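Local coordinates for endonuclease and methylase LlaGI (Lactococcus lactis, PDB 5FFJ), which recognises a specific DNA sequence as a Type ISP restriction-modification enzyme, joining a helicase-like ATPase to a methyltransferase and, in the full-length protein, a nuclease, at residues A[1186-1191]-A[1207-1212]; A[1179-1184]-A[1192-1197]; A[925-930]-A[1256-1261]. One frame throughout, in Å; residues are numbered along the deposited sequence.

Contact 1: A[1186-1191]-A[1207-1212]; sequences QGDKAD and GGQARN. With nucleotides of chain B.
Gln1209 NE2 donates to the backbone O of Gln1186 at 3.2 Å, nearly straight at 169°. The donor stands above the carbonyl plane of Gln1186, while that oxygen lies almost in the amide plane of Gln1209. A second bond, 3.3 Å from Gly1208 N to Asp1188 OD1, uses the syn lone pair of OD1, while OD2 packs on Gly1207 CA.

Base contact falls to the other end of the same amide: Gln1209 OE1 accepts from N4 of DC9 of chain B at 2.7 Å, consistent with a direct reading of cytosine. The chain reaches both partners by bending at chi2 (-89°). With an alanine here the amide is gone, and the cytosine amino group would probably lose this acceptor and the Gln1186 carbonyl its donor.

Phosphate contact comes from Arg1211, whose NH2 donates to OP2 of DT8 of chain B at 3.1 Å, with the phosphate oxygen near the guanidinium plane. Over one face of that guanidinium lies Gln1186 OE1, 2.9 Å from NH1 but too poorly angled for a hydrogen bond.

Within the C-terminal specificity domain, the loop 1186-1191 connects strands 1180-1184 and 1194-1197, and Arg1211 sits on strand 1210-1214, between strands 1058-1059 and 1180-1184.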
loop_
_atom_site.group_PDB
_atom_site.type_symbol
_atom_site.label_atom_id
_atom_site.label_comp_id
_atom_site.label_asym_id
_atom_site.label_seq_id
_atom_site.Cartn_x
_atom_site.Cartn_y
_atom_site.Cartn_z
ATOM N N GLN A 1186 -11.486 -27.600 -5.812
ATOM C CA GLN A 1186 -11.320 -27.001 -7.133
ATOM C C GLN A 1186 -10.225 -25.919 -7.239
ATOM O O GLN A 1186 -10.512 -24.724 -7.317
ATOM C CB GLN A 1186 -12.684 -26.437 -7.569
ATOM C CG GLN A 1186 -13.318 -27.163 -8.757
ATOM C CD GLN A 1186 -14.830 -27.009 -8.809
ATOM O OE1 GLN A 1186 -15.512 -27.114 -7.789
ATOM N NE2 GLN A 1186 -15.359 -26.767 -10.004
ATOM N N GLY A 1187 -8.965 -26.351 -7.214
ATOM C CA GLY A 1187 -7.853 -25.474 -7.542
ATOM C C GLY A 1187 -7.006 -24.980 -6.378
ATOM O O GLY A 1187 -6.394 -23.915 -6.472
ATOM N N ASP A 1188 -6.967 -25.744 -5.288
ATOM C CA ASP A 1188 -5.991 -25.519 -4.224
ATOM C C ASP A 1188 -4.646 -25.972 -4.741
ATOM O O ASP A 1188 -4.557 -26.981 -5.439
ATOM C CB ASP A 1188 -6.333 -26.296 -2.948
ATOM C CG ASP A 1188 -7.051 -25.452 -1.903
ATOM O OD1 ASP A 1188 -6.747 -24.247 -1.778
ATOM O OD2 ASP A 1188 -7.909 -26.012 -1.188
ATOM N N LYS A 1189 -3.600 -25.242 -4.382
ATOM C CA LYS A 1189 -2.252 -25.619 -4.768
ATOM C C LYS A 1189 -1.682 -26.627 -3.778
ATOM O O LYS A 1189 -0.830 -27.441 -4.129
ATOM C CB LYS A 1189 -1.356 -24.386 -4.848
ATOM C CG LYS A 1189 -1.828 -23.339 -5.849
ATOM C CD LYS A 1189 -0.759 -22.289 -6.090
ATOM C CE LYS A 1189 -1.202 -21.301 -7.149
ATOM N NZ LYS A 1189 -0.100 -20.417 -7.626
ATOM N N ALA A 1190 -2.160 -26.573 -2.538
ATOM C CA ALA A 1190 -1.755 -27.539 -1.526
ATOM C C ALA A 1190 -2.326 -28.913 -1.858
ATOM O O ALA A 1190 -3.241 -29.029 -2.672
ATOM C CB ALA A 1190 -2.213 -27.092 -0.152
ATOM N N ASP A 1191 -1.782 -29.949 -1.227
ATOM C CA ASP A 1191 -2.237 -31.314 -1.470
ATOM C C ASP A 1191 -3.675 -31.515 -1.007
ATOM O O ASP A 1191 -4.137 -30.868 -0.067
ATOM C CB ASP A 1191 -1.322 -32.316 -0.766
ATOM C CG ASP A 1191 0.116 -32.221 -1.235
ATOM O OD1 ASP A 1191 0.346 -31.739 -2.365
ATOM O OD2 ASP A 1191 1.017 -32.629 -0.473
ATOM N N GLY A 1207 -8.200 -25.166 2.960
ATOM C CA GLY A 1207 -7.708 -24.358 1.860
ATOM C C GLY A 1207 -8.480 -23.068 1.674
ATOM O O GLY A 1207 -9.026 -22.521 2.632
ATOM N N GLY A 1208 -8.525 -22.587 0.433
ATOM C CA GLY A 1208 -9.121 -21.298 0.123
ATOM C C GLY A 1208 -10.564 -21.426 -0.324
ATOM O O GLY A 1208 -11.346 -20.485 -0.206
ATOM N N GLN A 1209 -10.909 -22.599 -0.848
ATOM C CA GLN A 1209 -12.280 -22.902 -1.251
ATOM C C GLN A 1209 -12.604 -24.355 -0.905
ATOM O O GLN A 1209 -12.051 -25.281 -1.494
ATOM C CB GLN A 1209 -12.491 -22.640 -2.748
ATOM C CG GLN A 1209 -11.482 -23.312 -3.670
ATOM C CD GLN A 1209 -10.253 -22.464 -3.929
ATOM O OE1 GLN A 1209 -9.907 -21.588 -3.138
ATOM N NE2 GLN A 1209 -9.590 -22.712 -5.052
ATOM N N ALA A 1210 -13.490 -24.551 0.066
ATOM C CA ALA A 1210 -13.792 -25.892 0.556
ATOM C C ALA A 1210 -15.206 -26.318 0.196
ATOM O O ALA A 1210 -16.174 -25.604 0.462
ATOM C CB ALA A 1210 -13.598 -25.968 2.062
ATOM N N ARG A 1211 -15.306 -27.493 -0.412
ATOM C CA ARG A 1211 -16.588 -28.118 -0.690
ATOM C C ARG A 1211 -16.888 -29.104 0.432
ATOM O O ARG A 1211 -15.964 -29.667 1.027
ATOM C CB ARG A 1211 -16.566 -28.831 -2.047
ATOM C CG ARG A 1211 -15.716 -28.146 -3.121
ATOM C CD ARG A 1211 -16.319 -26.800 -3.525
ATOM N NE ARG A 1211 -15.337 -25.928 -4.176
ATOM C CZ ARG A 1211 -15.553 -25.208 -5.274
ATOM N NH1 ARG A 1211 -16.728 -25.234 -5.892
ATOM N NH2 ARG A 1211 -14.576 -24.452 -5.762
ATOM N N ASN A 1212 -18.166 -29.302 0.736
ATOM C CA ASN A 1212 -18.561 -30.322 1.699
ATOM C C ASN A 1212 -19.692 -31.176 1.150
ATOM O O ASN A 1212 -20.472 -30.734 0.303
ATOM C CB ASN A 1212 -18.969 -29.695 3.037
ATOM C CG ASN A 1212 -20.129 -28.735 2.907
ATOM O OD1 ASN A 1212 -21.290 -29.144 2.924
ATOM N ND2 ASN A 1212 -19.823 -27.448 2.789
ATOM P P DT B 8 -14.415 -22.501 -9.773
ATOM O OP1 DT B 8 -14.288 -22.989 -11.165
ATOM O OP2 DT B 8 -14.452 -23.482 -8.666
ATOM O "O5'" DT B 8 -13.226 -21.473 -9.469
ATOM C "C5'" DT B 8 -13.183 -20.205 -10.137
ATOM C "C4'" DT B 8 -12.108 -19.307 -9.544
ATOM O "O4'" DT B 8 -12.710 -18.414 -8.550
ATOM C "C3'" DT B 8 -10.997 -20.034 -8.795
ATOM O "O3'" DT B 8 -9.769 -19.313 -8.880
ATOM C "C2'" DT B 8 -11.553 -20.057 -7.383
ATOM C "C1'" DT B 8 -12.104 -18.645 -7.286
ATOM N N1 DT B 8 -13.121 -18.410 -6.187
ATOM C C2 DT B 8 -13.306 -17.129 -5.712
ATOM O O2 DT B 8 -12.691 -16.165 -6.130
ATOM N N3 DT B 8 -14.246 -17.011 -4.727
ATOM C C4 DT B 8 -15.002 -18.015 -4.173
ATOM O O4 DT B 8 -15.817 -17.793 -3.291
ATOM C C5 DT B 8 -14.759 -19.340 -4.705
ATOM C C7 DT B 8 -15.520 -20.528 -4.178
ATOM C C6 DT B 8 -13.842 -19.472 -5.674
ATOM P P DC B 9 -8.753 -19.559 -10.101
ATOM O OP1 DC B 9 -9.537 -19.445 -11.352
ATOM O OP2 DC B 9 -8.006 -20.807 -9.830
ATOM O "O5'" DC B 9 -7.724 -18.333 -9.992
ATOM C "C5'" DC B 9 -8.155 -17.008 -10.318
ATOM C "C4'" DC B 9 -7.812 -16.020 -9.210
ATOM O "O4'" DC B 9 -8.662 -16.263 -8.048
ATOM C "C3'" DC B 9 -6.368 -16.090 -8.694
ATOM O "O3'" DC B 9 -5.796 -14.785 -8.634
ATOM C "C2'" DC B 9 -6.515 -16.717 -7.310
ATOM C "C1'" DC B 9 -7.868 -16.182 -6.884
ATOM N N1 DC B 9 -8.537 -16.947 -5.762
ATOM C C2 DC B 9 -9.111 -16.252 -4.686
ATOM O O2 DC B 9 -9.061 -15.016 -4.665
ATOM N N3 DC B 9 -9.709 -16.956 -3.690
ATOM C C4 DC B 9 -9.747 -18.288 -3.740
ATOM N N4 DC B 9 -10.351 -18.940 -2.736
ATOM C C5 DC B 9 -9.171 -19.012 -4.823
ATOM C C6 DC B 9 -8.583 -18.310 -5.801
#

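Contact 2: A[1179-1184]-A[1192-1197]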
loop_
_atom_site.group_PDB
_atom_site.type_symbol
_atom_site.label_atom_id
_atom_site.label_comp_id
_atom_site.label_asym_id
_atom_site.label_seq_id
_atom_site.Cartn_x
_atom_site.Cartn_y
_atom_site.Cartn_z
ATOM N N LEU A 1179 -23.944 -34.843 9.259
ATOM C CA LEU A 1179 -22.544 -35.146 8.972
ATOM C C LEU A 1179 -22.189 -34.640 7.583
ATOM O O LEU A 1179 -22.901 -34.929 6.619
ATOM C CB LEU A 1179 -22.271 -36.650 9.046
ATOM C CG LEU A 1179 -22.294 -37.363 10.399
ATOM C CD1 LEU A 1179 -21.889 -38.811 10.192
ATOM C CD2 LEU A 1179 -21.378 -36.689 11.410
ATOM N N LEU A 1180 -21.100 -33.883 7.478
ATOM C CA LEU A 1180 -20.588 -33.482 6.174
ATOM C C LEU A 1180 -19.091 -33.741 6.065
ATOM O O LEU A 1180 -18.334 -33.551 7.017
ATOM C CB LEU A 1180 -20.909 -32.008 5.889
ATOM C CG LEU A 1180 -20.732 -30.946 6.976
ATOM C CD1 LEU A 1180 -19.296 -30.498 7.092
ATOM C CD2 LEU A 1180 -21.616 -29.755 6.662
ATOM N N ILE A 1181 -18.683 -34.211 4.890
ATOM C CA ILE A 1181 -17.283 -34.465 4.591
ATOM C C ILE A 1181 -16.688 -33.257 3.886
ATOM O O ILE A 1181 -16.897 -33.072 2.688
ATOM C CB ILE A 1181 -17.106 -35.709 3.698
ATOM C CG1 ILE A 1181 -17.743 -36.928 4.361
ATOM C CG2 ILE A 1181 -15.628 -35.963 3.419
ATOM C CD1 ILE A 1181 -17.792 -38.149 3.474
ATOM N N ASN A 1182 -15.958 -32.429 4.622
ATOM C CA ASN A 1182 -15.265 -31.310 4.000
ATOM C C ASN A 1182 -14.103 -31.805 3.150
ATOM O O ASN A 1182 -13.415 -32.759 3.517
ATOM C CB ASN A 1182 -14.755 -30.321 5.047
ATOM C CG ASN A 1182 -15.874 -29.683 5.840
ATOM O OD1 ASN A 1182 -16.680 -28.925 5.301
ATOM N ND2 ASN A 1182 -15.922 -29.973 7.134
ATOM N N ILE A 1183 -13.897 -31.153 2.011
ATOM C CA ILE A 1183 -12.797 -31.493 1.117
ATOM C C ILE A 1183 -12.150 -30.243 0.533
ATOM O O ILE A 1183 -12.789 -29.191 0.438
ATOM C CB ILE A 1183 -13.267 -32.386 -0.051
ATOM C CG1 ILE A 1183 -14.470 -31.748 -0.754
ATOM C CG2 ILE A 1183 -13.612 -33.788 0.446
ATOM C CD1 ILE A 1183 -14.851 -32.421 -2.055
ATOM N N SER A 1184 -10.883 -30.363 0.144
ATOM C CA SER A 1184 -10.226 -29.314 -0.623
ATOM C C SER A 1184 -11.045 -29.109 -1.890
ATOM O O SER A 1184 -11.599 -30.069 -2.432
ATOM C CB SER A 1184 -8.775 -29.683 -0.956
ATOM O OG SER A 1184 -8.091 -30.195 0.173
ATOM N N PHE A 1192 -4.375 -32.427 -1.675
ATOM C CA PHE A 1192 -5.768 -32.714 -1.361
ATOM C C PHE A 1192 -5.913 -33.326 0.030
ATOM O O PHE A 1192 -5.169 -34.234 0.399
ATOM C CB PHE A 1192 -6.367 -33.655 -2.412
ATOM C CG PHE A 1192 -7.800 -34.025 -2.151
ATOM C CD1 PHE A 1192 -8.831 -33.223 -2.610
ATOM C CD2 PHE A 1192 -8.116 -35.173 -1.445
ATOM C CE1 PHE A 1192 -10.149 -33.560 -2.370
ATOM C CE2 PHE A 1192 -9.434 -35.515 -1.201
ATOM C CZ PHE A 1192 -10.451 -34.707 -1.665
ATOM N N ALA A 1193 -6.880 -32.819 0.789
ATOM C CA ALA A 1193 -7.179 -33.334 2.120
ATOM C C ALA A 1193 -8.686 -33.369 2.346
ATOM O O ALA A 1193 -9.446 -32.720 1.626
ATOM C CB ALA A 1193 -6.507 -32.484 3.185
ATOM N N THR A 1194 -9.109 -34.134 3.346
ATOM C CA THR A 1194 -10.516 -34.204 3.718
ATOM C C THR A 1194 -10.652 -34.363 5.227
ATOM O O THR A 1194 -9.873 -35.078 5.860
ATOM C CB THR A 1194 -11.238 -35.371 3.007
ATOM O OG1 THR A 1194 -12.614 -35.403 3.405
ATOM C CG2 THR A 1194 -10.587 -36.701 3.348
ATOM N N LEU A 1195 -11.637 -33.679 5.797
ATOM C CA LEU A 1195 -11.901 -33.748 7.229
ATOM C C LEU A 1195 -13.401 -33.701 7.484
ATOM O O LEU A 1195 -14.083 -32.771 7.058
ATOM C CB LEU A 1195 -11.201 -32.601 7.962
ATOM C CG LEU A 1195 -11.295 -32.601 9.489
ATOM C CD1 LEU A 1195 -10.823 -33.926 10.065
ATOM C CD2 LEU A 1195 -10.479 -31.450 10.063
ATOM N N ILE A 1196 -13.913 -34.710 8.178
ATOM C CA ILE A 1196 -15.339 -34.789 8.455
ATOM C C ILE A 1196 -15.697 -33.876 9.622
ATOM O O ILE A 1196 -14.916 -33.721 10.563
ATOM C CB ILE A 1196 -15.772 -36.239 8.760
ATOM C CG1 ILE A 1196 -17.297 -36.351 8.780
ATOM C CG2 ILE A 1196 -15.171 -36.716 10.075
ATOM C CD1 ILE A 1196 -17.794 -37.775 8.689
ATOM N N SER A 1197 -16.874 -33.264 9.547
ATOM C CA SER A 1197 -17.327 -32.333 10.572
ATOM C C SER A 1197 -18.749 -32.638 11.018
ATOM O O SER A 1197 -19.589 -33.066 10.226
ATOM C CB SER A 1197 -17.243 -30.895 10.062
ATOM O OG SER A 1197 -17.802 -29.993 11.001
#
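Leu1180 and Ser1197 face each other as an antiparallel hydrogen-bonded pair, with Ser1197 N donating to Leu1180 O at 2.9 Å and Leu1180 N to Ser1197 O at 3.2 Å. The two strands run at 154° to one another, their axes 4.6 Å apart at the closest. Ile1181 with Ile1196 and Ile1183 with Thr1194 are the non-hydrogen-bonded pairs. Between them, Asn1182 O takes Leu1195 N, whereas the return bond from Asn1182 N to Leu1195 O is weak. Asn1182 O also accepts Thr1194 OG1 at 2.8 Å, the two donors arriving from opposite faces of its carbonyl plane. The threonine hydroxyl is placed there by a chi1 of 180°, which sets OG1 opposite its own N.

These strands form a beta hairpin at one edge of the four-stranded antiparallel sheet of the specificity domain, with 1194-1197 outermost and 1180-1184 lying against strand 1210-1214.

Toward the loop end, Ser1184 continues the pairing: its N donates to Ala1193 O, and its OG accepts from Ala1193 N at 3.0 Å. The Phe1192 ring leans on the neighbouring Ile1183, with CZ 3.9 Å from CG2. Ile1181, Ile1183, Thr1194 and Ile1196 share a face; there the CD1 methyl of Ile1196 meets Ile1181 CG1, and helix 1234-1243 covers Ile1181 and Thr1194 through Tyr1241. On the face of Leu1180, Asn1182, Leu1195 and Ser1197, Leu1180 CD1 packs 3.6 Å from Ser1197 CB. Asn1182 ND2 reaches Leu1195 O only weakly and has Ser1201 OG as its stronger partner.

Contact 3: A[925-930]-A[1256-1261]. With nucleotides of chain B.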
loop_
_atom_site.group_PDB
_atom_site.type_symbol
_atom_site.label_atom_id
_atom_site.label_comp_id
_atom_site.label_asym_id
_atom_site.label_seq_id
_atom_site.Cartn_x
_atom_site.Cartn_y
_atom_site.Cartn_z
ATOM N N TYR A 925 -2.446 -17.553 -14.743
ATOM C CA TYR A 925 -3.168 -18.093 -15.890
ATOM C C TYR A 925 -2.553 -19.376 -16.447
ATOM O O TYR A 925 -3.212 -20.098 -17.196
ATOM C CB TYR A 925 -3.241 -17.048 -17.002
ATOM C CG TYR A 925 -1.903 -16.742 -17.623
ATOM C CD1 TYR A 925 -1.425 -17.498 -18.684
ATOM C CD2 TYR A 925 -1.118 -15.704 -17.147
ATOM C CE1 TYR A 925 -0.204 -17.228 -19.252
ATOM C CE2 TYR A 925 0.104 -15.426 -17.711
ATOM C CZ TYR A 925 0.556 -16.191 -18.762
ATOM O OH TYR A 925 1.774 -15.916 -19.325
ATOM N N ILE A 926 -1.297 -19.650 -16.100
ATOM C CA ILE A 926 -0.623 -20.857 -16.574
ATOM C C ILE A 926 -1.419 -22.085 -16.150
ATOM O O ILE A 926 -1.776 -22.926 -16.975
ATOM C CB ILE A 926 0.819 -20.966 -16.036
ATOM C CG1 ILE A 926 1.641 -19.753 -16.472
ATOM C CG2 ILE A 926 1.484 -22.249 -16.538
ATOM C CD1 ILE A 926 3.024 -19.694 -15.862
ATOM N N ASP A 927 -1.684 -22.176 -14.851
ATOM C CA ASP A 927 -2.549 -23.213 -14.305
ATOM C C ASP A 927 -3.546 -22.562 -13.358
ATOM O O ASP A 927 -3.208 -22.183 -12.236
ATOM C CB ASP A 927 -1.734 -24.291 -13.588
ATOM C CG ASP A 927 -2.441 -25.635 -13.553
ATOM O OD1 ASP A 927 -3.085 -25.999 -14.561
ATOM O OD2 ASP A 927 -2.346 -26.332 -12.520
ATOM N N SER A 928 -4.778 -22.427 -13.829
ATOM C CA SER A 928 -5.807 -21.691 -13.112
ATOM C C SER A 928 -7.183 -22.163 -13.556
ATOM O O SER A 928 -7.384 -22.498 -14.724
ATOM C CB SER A 928 -5.655 -20.186 -13.351
ATOM O OG SER A 928 -6.797 -19.471 -12.916
ATOM N N GLN A 929 -8.124 -22.194 -12.620
ATOM C CA GLN A 929 -9.466 -22.678 -12.910
ATOM C C GLN A 929 -10.154 -21.820 -13.965
ATOM O O GLN A 929 -10.615 -22.330 -14.986
ATOM C CB GLN A 929 -10.306 -22.709 -11.632
ATOM C CG GLN A 929 -9.780 -23.658 -10.572
ATOM C CD GLN A 929 -9.704 -25.096 -11.053
ATOM O OE1 GLN A 929 -8.630 -25.696 -11.086
ATOM N NE2 GLN A 929 -10.849 -25.658 -11.425
ATOM N N SER A 930 -10.207 -20.515 -13.719
ATOM C CA SER A 930 -10.975 -19.606 -14.563
ATOM C C SER A 930 -10.187 -19.082 -15.764
ATOM O O SER A 930 -10.651 -18.178 -16.461
ATOM C CB SER A 930 -11.481 -18.427 -13.728
ATOM O OG SER A 930 -10.406 -17.697 -13.161
ATOM N N ASP A 1256 -6.520 -34.309 -10.819
ATOM C CA ASP A 1256 -7.977 -34.358 -10.879
ATOM C C ASP A 1256 -8.584 -33.948 -9.544
ATOM O O ASP A 1256 -9.692 -33.415 -9.495
ATOM C CB ASP A 1256 -8.459 -35.756 -11.268
ATOM C CG ASP A 1256 -8.210 -36.073 -12.730
ATOM O OD1 ASP A 1256 -7.073 -36.465 -13.073
ATOM O OD2 ASP A 1256 -9.155 -35.933 -13.537
ATOM N N LEU A 1257 -7.857 -34.202 -8.461
ATOM C CA LEU A 1257 -8.312 -33.820 -7.132
ATOM C C LEU A 1257 -8.203 -32.309 -6.942
ATOM O O LEU A 1257 -8.972 -31.711 -6.188
ATOM C CB LEU A 1257 -7.506 -34.550 -6.056
ATOM C CG LEU A 1257 -7.834 -36.026 -5.830
ATOM C CD1 LEU A 1257 -6.866 -36.624 -4.816
ATOM C CD2 LEU A 1257 -9.272 -36.199 -5.364
ATOM N N LYS A 1258 -7.245 -31.699 -7.633
ATOM C CA LYS A 1258 -7.070 -30.252 -7.586
ATOM C C LYS A 1258 -8.072 -29.535 -8.480
ATOM O O LYS A 1258 -8.685 -28.549 -8.072
ATOM C CB LYS A 1258 -5.649 -29.862 -8.012
ATOM C CG LYS A 1258 -5.493 -28.372 -8.345
ATOM C CD LYS A 1258 -4.090 -28.007 -8.791
ATOM C CE LYS A 1258 -4.042 -26.549 -9.213
ATOM N NZ LYS A 1258 -2.685 -26.126 -9.630
ATOM N N LYS A 1259 -8.233 -30.034 -9.700
ATOM C CA LYS A 1259 -8.885 -29.267 -10.753
ATOM C C LYS A 1259 -10.375 -29.563 -10.910
ATOM O O LYS A 1259 -11.049 -28.940 -11.731
ATOM C CB LYS A 1259 -8.161 -29.511 -12.080
ATOM C CG LYS A 1259 -6.745 -28.959 -12.091
ATOM C CD LYS A 1259 -6.073 -29.118 -13.438
ATOM C CE LYS A 1259 -4.920 -28.140 -13.572
ATOM N NZ LYS A 1259 -3.920 -28.575 -14.579
ATOM N N ASP A 1260 -10.897 -30.495 -10.119
ATOM C CA ASP A 1260 -12.331 -30.775 -10.140
ATOM C C ASP A 1260 -12.746 -31.633 -8.951
ATOM O O ASP A 1260 -11.912 -32.236 -8.278
ATOM C CB ASP A 1260 -12.723 -31.461 -11.456
ATOM C CG ASP A 1260 -14.225 -31.464 -11.698
ATOM O OD1 ASP A 1260 -14.981 -31.921 -10.813
ATOM O OD2 ASP A 1260 -14.651 -31.003 -12.776
ATOM N N LEU A 1261 -14.048 -31.654 -8.692
ATOM C CA LEU A 1261 -14.624 -32.446 -7.611
ATOM C C LEU A 1261 -14.234 -33.913 -7.764
ATOM O O LEU A 1261 -14.254 -34.439 -8.877
ATOM C CB LEU A 1261 -16.146 -32.292 -7.614
ATOM C CG LEU A 1261 -16.931 -32.503 -6.321
ATOM C CD1 LEU A 1261 -16.448 -31.577 -5.221
ATOM C CD2 LEU A 1261 -18.408 -32.269 -6.598
ATOM P P DC B 9 -8.753 -19.559 -10.101
ATOM O OP1 DC B 9 -9.537 -19.445 -11.352
ATOM O OP2 DC B 9 -8.006 -20.807 -9.830
ATOM O "O5'" DC B 9 -7.724 -18.333 -9.992
ATOM C "C5'" DC B 9 -8.155 -17.008 -10.318
ATOM C "C4'" DC B 9 -7.812 -16.020 -9.210
ATOM O "O4'" DC B 9 -8.662 -16.263 -8.048
ATOM C "C3'" DC B 9 -6.368 -16.090 -8.694
ATOM O "O3'" DC B 9 -5.796 -14.785 -8.634
ATOM C "C2'" DC B 9 -6.515 -16.717 -7.310
ATOM C "C1'" DC B 9 -7.868 -16.182 -6.884
ATOM N N1 DC B 9 -8.537 -16.947 -5.762
ATOM C C2 DC B 9 -9.111 -16.252 -4.686
ATOM O O2 DC B 9 -9.061 -15.016 -4.665
ATOM N N3 DC B 9 -9.709 -16.956 -3.690
ATOM C C4 DC B 9 -9.747 -18.288 -3.740
ATOM N N4 DC B 9 -10.351 -18.940 -2.736
ATOM C C5 DC B 9 -9.171 -19.012 -4.823
ATOM C C6 DC B 9 -8.583 -18.310 -5.801
#
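Asp927 meets Lys1258 and Lys1259 at once, one carboxylate oxygen to each ammonium group, in a salt-bridge network between the methylase and specificity regions. Lys1259 NZ lies 2.7 Å from Asp927 OD1 on the syn lone pair of that oxygen, and its chain crosses the aspartate at about a right angle. Lys1258, extended along its length, comes from the opposite direction and brings NZ to 2.9 Å from OD2, on the anti side and 29° out of the carboxylate plane. A chi1 of -154° swings the Asp927 carboxylate away from its own N. OD2 has a further partner in Asn1034 ND2. With two ammonium groups beside it, the carboxylate is probably held in its charged form.

Gln929 links this protein junction to the DNA. Its CB packs against the phosphate of DC9 of chain B, 3.4 Å from OP1, and CG follows at the same distance from OP2. A bend at chi2 (-59°) then carries the chain to the lysine helix. There CD comes within 4.1 Å of Lys1259 O; OE1 lies 3.6 Å from Lys1259 CA; and NE2 at the tip makes a weak hydrogen bond to Lys1259 O, at the end of helix 1254-1259.

The same phosphate is gripped by backbone N-H groups and a serine hydroxyl of the loop. Gln929 N donates to OP2, while both Ser930 N and Ser930 OG donate to OP1, the hydroxyl at 2.7 Å. The loop before helix 932-941 thus holds a DNA backbone phosphate, at the junction of the N-6 DNA methylase and the specificity domain, with both parts of the enzyme set against the bound DNA.

In the fold
Contacts 1 and 2 lie on one sheet, their centres 11 Å apart: strand 1210-1214 pairs with strand 1180-1184, where Arg1211 O is 2.7 Å from Ile1183 N, a probable hydrogen bond. Contact 3 is centred 10 Å from contact 1 and packs on its loop, with Gln1186 O 3.5 Å from Gln929 CG. Contacts 1 and 3 both touch DC9 of chain B, the first at N4 of the base and the third at its phosphate. Contact 2 stands back, its nearest atom about 9 Å from the DNA, yet its hairpin carries the loop of contact 1 and meets contact 3 where Ile1183 CD1 is 3.6 Å from Leu1261 CD1.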